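Local coordinates for protein Pab-dependent poly(a)-specific ribonuclease subunit PAN2 (Neurospora crassa, PDB 4CZX) that probably serves, through this N-terminal WD40 propeller domain, as part of the catalytic subunit of the PAN complex, which shortens mRNA poly(A) tails, at residues S6-P18 / H309-Q321. Residues are numbered along the deposited sequence; the frame is centred on the assembly and turned at random. Where two conformers were deposited one is given.
Sequences SRDWTQLGCVAYP and HNTYVWGSPNKIQ
Trp314 lies between Gln11 and Trp9 where strand 10-16 pairs antiparallel with strand 310-315. Gln11 CB rests over one face of the Trp314 six-membered ring, 3.7 Å from its centroid, a CH-pi contact; with CG anti to the backbone N (chi1 -179°) and the chain extended, the amide reaches on to Tyr312, where OE1 meets the ring edge in plane. On the Trp9 side, Trp314 CB sits over the face of the Trp9 six-membered ring, 3.8 Å from its centroid. The five-membered ring of Trp9 and the six-membered ring of Trp314 are near parallel, planes 26° apart, but slid apart so that they barely overlap. Trp9 NE1 is hydrogen-bonded to the carbonyl of Tyr283, which ties the indole to the neighbouring sheet.

Paired backbone bonds join Thr10 to Gly315 and Val15 to Thr311 (Thr311 N to Val15 O, 2.8 Å). Between them a classic beta bulge shifts the register by one: Leu12 and Gly13 both face Val313, whose O accepts from Leu12 N at 2.8 Å and weakly from Gly13 N at 3.4 Å. Leu12 CD1 packs tip to tip against Ile320 CD1 (3.6 Å). At the far end, His309 ND1 donates to Pro18 O at 2.7 Å, the acceptor lying 6° out of the imidazole plane, and a water bridges His309 O, Tyr17 O and Thr311 OG1.

The Arg7-Asp8 end is looser and wetter. One water links Asp8 OD1 to Ser316 OG, which also accepts from Asn318 N (3.0 Å) in an ST turn; Asn318 itself is poorly ordered.

N-terminal strand 10-16 is thus the outermost strand of a sheet otherwise built from the C-terminal part of the domain, the "Velcro" closure familiar from WD40 propellers. Main-chain bonds and buried indole packing make this join; the hydrated turn directly beside the tryptophans probably adds little.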
loop_
_atom_site.group_PDB
_atom_site.type_symbol
_atom_site.label_atom_id
_atom_site.label_comp_id
_atom_site.label_asym_id
_atom_site.label_seq_id
_atom_site.Cartn_x
_atom_site.Cartn_y
_atom_site.Cartn_z
ATOM N N SER A 6 49.691 -17.326 -8.797
ATOM C CA SER A 6 48.260 -17.369 -9.100
ATOM C C SER A 6 47.599 -18.631 -8.555
ATOM O O SER A 6 46.384 -18.668 -8.372
ATOM C CB SER A 6 48.028 -17.272 -10.610
ATOM O OG SER A 6 48.606 -18.379 -11.286
ATOM N N ARG A 7 48.402 -19.661 -8.296
ATOM C CA ARG A 7 47.898 -20.877 -7.662
ATOM C C ARG A 7 47.624 -20.646 -6.178
ATOM O O ARG A 7 47.093 -21.525 -5.500
ATOM C CB ARG A 7 48.885 -22.037 -7.841
ATOM C CG ARG A 7 48.828 -22.717 -9.204
ATOM C CD ARG A 7 50.064 -23.582 -9.458
ATOM N NE ARG A 7 51.277 -22.769 -9.512
ATOM C CZ ARG A 7 52.483 -23.221 -9.843
ATOM N NH1 ARG A 7 52.658 -24.498 -10.161
ATOM N NH2 ARG A 7 53.517 -22.389 -9.859
ATOM N N ASP A 8 47.994 -19.469 -5.675
ATOM C CA ASP A 8 47.752 -19.116 -4.274
ATOM C C ASP A 8 46.831 -17.923 -4.130
ATOM O O ASP A 8 46.408 -17.594 -3.022
ATOM C CB ASP A 8 49.058 -18.797 -3.554
ATOM C CG ASP A 8 49.973 -19.991 -3.456
ATOM O OD1 ASP A 8 49.459 -21.122 -3.322
ATOM O OD2 ASP A 8 51.202 -19.793 -3.524
ATOM N N TRP A 9 46.534 -17.276 -5.251
ATOM C CA TRP A 9 45.826 -16.006 -5.230
ATOM C C TRP A 9 44.958 -15.824 -6.470
ATOM O O TRP A 9 45.466 -15.679 -7.582
ATOM C CB TRP A 9 46.827 -14.857 -5.116
ATOM C CG TRP A 9 46.198 -13.515 -4.958
ATOM C CD1 TRP A 9 46.145 -12.518 -5.889
ATOM C CD2 TRP A 9 45.535 -13.015 -3.792
ATOM N NE1 TRP A 9 45.490 -11.425 -5.372
ATOM C CE2 TRP A 9 45.104 -11.706 -4.087
ATOM C CE3 TRP A 9 45.263 -13.548 -2.526
ATOM C CZ2 TRP A 9 44.413 -10.920 -3.163
ATOM C CZ3 TRP A 9 44.579 -12.765 -1.608
ATOM C CH2 TRP A 9 44.163 -11.463 -1.933
ATOM N N THR A 10 43.646 -15.839 -6.273
ATOM C CA THR A 10 42.724 -15.630 -7.378
ATOM C C THR A 10 41.395 -15.084 -6.861
ATOM O O THR A 10 41.114 -15.150 -5.659
ATOM C CB THR A 10 42.496 -16.935 -8.177
ATOM O OG1 THR A 10 41.847 -16.634 -9.419
ATOM C CG2 THR A 10 41.652 -17.922 -7.383
ATOM N N GLN A 11 40.599 -14.509 -7.759
ATOM C CA GLN A 11 39.278 -14.020 -7.391
ATOM C C GLN A 11 38.315 -15.189 -7.279
ATOM O O GLN A 11 38.098 -15.920 -8.244
ATOM C CB GLN A 11 38.760 -13.000 -8.405
ATOM C CG GLN A 11 37.399 -12.448 -8.046
ATOM C CD GLN A 11 36.958 -11.324 -8.967
ATOM O OE1 GLN A 11 35.817 -11.294 -9.425
ATOM N NE2 GLN A 11 37.862 -10.390 -9.233
ATOM N N LEU A 12 37.736 -15.356 -6.095
ATOM C CA LEU A 12 36.943 -16.536 -5.783
ATOM C C LEU A 12 35.442 -16.294 -5.932
ATOM O O LEU A 12 34.674 -17.224 -6.198
ATOM C CB LEU A 12 37.259 -17.008 -4.362
ATOM C CG LEU A 12 38.712 -17.445 -4.153
ATOM C CD1 LEU A 12 39.004 -17.627 -2.679
ATOM C CD2 LEU A 12 38.993 -18.728 -4.926
ATOM N N GLY A 13 35.029 -15.044 -5.760
ATOM C CA GLY A 13 33.625 -14.699 -5.848
ATOM C C GLY A 13 33.412 -13.203 -5.893
ATOM O O GLY A 13 34.298 -12.422 -5.564
ATOM N N CYS A 14 32.214 -12.804 -6.298
ATOM C CA CYS A 14 31.870 -11.396 -6.393
ATOM C C CYS A 14 30.364 -11.226 -6.308
ATOM O O CYS A 14 29.611 -12.093 -6.754
ATOM C CB CYS A 14 32.402 -10.796 -7.699
ATOM S SG CYS A 14 31.896 -9.084 -7.998
ATOM N N VAL A 15 29.931 -10.113 -5.735
ATOM C CA VAL A 15 28.516 -9.810 -5.694
ATOM C C VAL A 15 28.335 -8.299 -5.747
ATOM O O VAL A 15 29.170 -7.542 -5.256
ATOM C CB VAL A 15 27.824 -10.409 -4.433
ATOM C CG1 VAL A 15 28.273 -9.691 -3.167
ATOM C CG2 VAL A 15 26.290 -10.340 -4.576
ATOM N N ALA A 16 27.262 -7.861 -6.393
ATOM C CA ALA A 16 26.882 -6.464 -6.361
ATOM C C ALA A 16 25.919 -6.261 -5.203
ATOM O O ALA A 16 24.859 -6.887 -5.152
ATOM C CB ALA A 16 26.248 -6.048 -7.689
ATOM N N TYR A 17 26.284 -5.411 -4.250
ATOM C CA TYR A 17 25.403 -5.186 -3.104
ATOM C C TYR A 17 25.653 -3.802 -2.515
ATOM O O TYR A 17 26.733 -3.540 -1.985
ATOM C CB TYR A 17 25.584 -6.287 -2.023
ATOM C CG TYR A 17 24.424 -6.295 -1.047
ATOM C CD1 TYR A 17 23.221 -6.903 -1.382
ATOM C CD2 TYR A 17 24.510 -5.640 0.175
ATOM C CE1 TYR A 17 22.145 -6.889 -0.517
ATOM C CE2 TYR A 17 23.451 -5.622 1.043
ATOM C CZ TYR A 17 22.266 -6.248 0.690
ATOM O OH TYR A 17 21.198 -6.221 1.542
ATOM N N PRO A 18 24.663 -2.892 -2.622
ATOM C CA PRO A 18 23.343 -3.085 -3.241
ATOM C C PRO A 18 23.404 -3.067 -4.770
ATOM O O PRO A 18 24.075 -2.210 -5.337
ATOM C CB PRO A 18 22.536 -1.893 -2.708
ATOM C CG PRO A 18 23.576 -0.797 -2.541
ATOM C CD PRO A 18 24.822 -1.532 -2.069
ATOM N N HIS A 309 29.865 -0.612 -6.137
ATOM C CA HIS A 309 28.943 -1.542 -5.457
ATOM C C HIS A 309 29.371 -3.022 -5.496
ATOM O O HIS A 309 28.597 -3.901 -5.108
ATOM C CB HIS A 309 27.512 -1.421 -6.019
ATOM C CG HIS A 309 26.886 -0.072 -5.828
ATOM N ND1 HIS A 309 25.566 0.085 -5.461
ATOM C CD2 HIS A 309 27.384 1.180 -5.979
ATOM C CE1 HIS A 309 25.283 1.373 -5.376
ATOM N NE2 HIS A 309 26.367 2.058 -5.689
ATOM N N ASN A 310 30.591 -3.313 -5.936
ATOM C CA ASN A 310 31.042 -4.703 -5.947
ATOM C C ASN A 310 31.715 -5.085 -4.650
ATOM O O ASN A 310 32.437 -4.284 -4.066
ATOM C CB ASN A 310 32.022 -4.965 -7.089
ATOM C CG ASN A 310 31.496 -4.515 -8.424
ATOM O OD1 ASN A 310 30.535 -5.082 -8.942
ATOM N ND2 ASN A 310 32.130 -3.491 -9.000
ATOM N N THR A 311 31.479 -6.310 -4.196
ATOM C CA THR A 311 32.312 -6.890 -3.150
ATOM C C THR A 311 32.923 -8.181 -3.672
ATOM O O THR A 311 32.213 -9.038 -4.203
ATOM C CB THR A 311 31.531 -7.166 -1.863
ATOM O OG1 THR A 311 31.121 -5.922 -1.289
ATOM C CG2 THR A 311 32.405 -7.910 -0.852
ATOM N N TYR A 312 34.244 -8.290 -3.529
ATOM C CA TYR A 312 35.020 -9.406 -4.049
ATOM C C TYR A 312 35.600 -10.225 -2.915
ATOM O O TYR A 312 35.949 -9.681 -1.869
ATOM C CB TYR A 312 36.178 -8.925 -4.924
ATOM C CG TYR A 312 35.814 -7.988 -6.045
ATOM C CD1 TYR A 312 35.710 -6.622 -5.826
ATOM C CD2 TYR A 312 35.614 -8.462 -7.330
ATOM C CE1 TYR A 312 35.395 -5.754 -6.854
ATOM C CE2 TYR A 312 35.301 -7.604 -8.368
ATOM C CZ TYR A 312 35.188 -6.249 -8.122
ATOM O OH TYR A 312 34.866 -5.388 -9.147
ATOM N N VAL A 313 35.719 -11.529 -3.127
ATOM C CA VAL A 313 36.502 -12.366 -2.225
ATOM C C VAL A 313 37.674 -12.934 -2.997
ATOM O O VAL A 313 37.501 -13.506 -4.072
ATOM C CB VAL A 313 35.669 -13.504 -1.610
ATOM C CG1 VAL A 313 36.580 -14.551 -0.947
ATOM C CG2 VAL A 313 34.697 -12.945 -0.598
ATOM N N TRP A 314 38.872 -12.751 -2.444
ATOM C CA TRP A 314 40.097 -13.265 -3.033
ATOM C C TRP A 314 40.756 -14.240 -2.070
ATOM O O TRP A 314 40.533 -14.181 -0.857
ATOM C CB TRP A 314 41.068 -12.129 -3.373
ATOM C CG TRP A 314 40.709 -11.344 -4.613
ATOM C CD1 TRP A 314 39.701 -10.435 -4.748
ATOM C CD2 TRP A 314 41.377 -11.395 -5.881
ATOM N NE1 TRP A 314 39.695 -9.920 -6.026
ATOM C CE2 TRP A 314 40.714 -10.495 -6.740
ATOM C CE3 TRP A 314 42.472 -12.114 -6.373
ATOM C CZ2 TRP A 314 41.108 -10.300 -8.064
ATOM C CZ3 TRP A 314 42.860 -11.922 -7.688
ATOM C CH2 TRP A 314 42.180 -11.021 -8.518
ATOM N N GLY A 315 41.573 -15.130 -2.618
ATOM C CA GLY A 315 42.258 -16.129 -1.819
ATOM C C GLY A 315 42.788 -17.242 -2.694
ATOM O O GLY A 315 42.825 -17.115 -3.920
ATOM N N SER A 316 43.209 -18.334 -2.063
ATOM C CA SER A 316 43.723 -19.487 -2.787
ATOM C C SER A 316 42.617 -20.305 -3.457
ATOM O O SER A 316 41.534 -20.478 -2.896
ATOM C CB SER A 316 44.518 -20.384 -1.842
ATOM O OG SER A 316 44.798 -21.624 -2.458
ATOM N N PRO A 317 42.889 -20.813 -4.667
ATOM C CA PRO A 317 41.964 -21.716 -5.360
ATOM C C PRO A 317 41.778 -23.025 -4.600
ATOM O O PRO A 317 40.829 -23.762 -4.864
ATOM C CB PRO A 317 42.650 -21.971 -6.707
ATOM C CG PRO A 317 43.640 -20.874 -6.864
ATOM C CD PRO A 317 44.073 -20.497 -5.483
ATOM N N ASN A 318 42.685 -23.306 -3.670
ATOM C CA ASN A 318 42.651 -24.547 -2.906
ATOM C C ASN A 318 41.727 -24.448 -1.696
ATOM O O ASN A 318 42.116 -23.889 -0.670
ATOM C CB ASN A 318 44.060 -24.932 -2.446
ATOM C CG ASN A 318 45.083 -24.865 -3.568
ATOM O OD1 ASN A 318 44.838 -25.318 -4.688
ATOM N ND2 ASN A 318 46.242 -24.293 -3.268
ATOM N N LYS A 319 40.514 -24.989 -1.850
ATOM C CA LYS A 319 39.493 -25.132 -0.797
ATOM C C LYS A 319 39.687 -24.284 0.462
ATOM O O LYS A 319 40.185 -24.776 1.475
ATOM C CB LYS A 319 39.394 -26.604 -0.382
ATOM N N ILE A 320 39.294 -23.014 0.399
ATOM C CA ILE A 320 39.453 -22.134 1.553
ATOM C C ILE A 320 38.236 -22.200 2.470
ATOM O O ILE A 320 37.121 -22.486 2.029
ATOM C CB ILE A 320 39.693 -20.667 1.138
ATOM C CG1 ILE A 320 38.396 -20.004 0.671
ATOM C CG2 ILE A 320 40.757 -20.586 0.068
ATOM C CD1 ILE A 320 38.439 -18.497 0.727
ATOM N N GLN A 321 38.472 -21.949 3.754
ATOM C CA GLN A 321 37.407 -21.861 4.747
ATOM C C GLN A 321 37.547 -20.541 5.511
ATOM O O GLN A 321 38.652 -20.178 5.919
ATOM C CB GLN A 321 37.448 -23.060 5.706
HETATM O O HOH W 1 48.487 -24.329 -4.399
HETATM O O HOH W 2 47.374 -21.889 -2.129
HETATM O O HOH W 3 29.256 -4.347 -2.397
#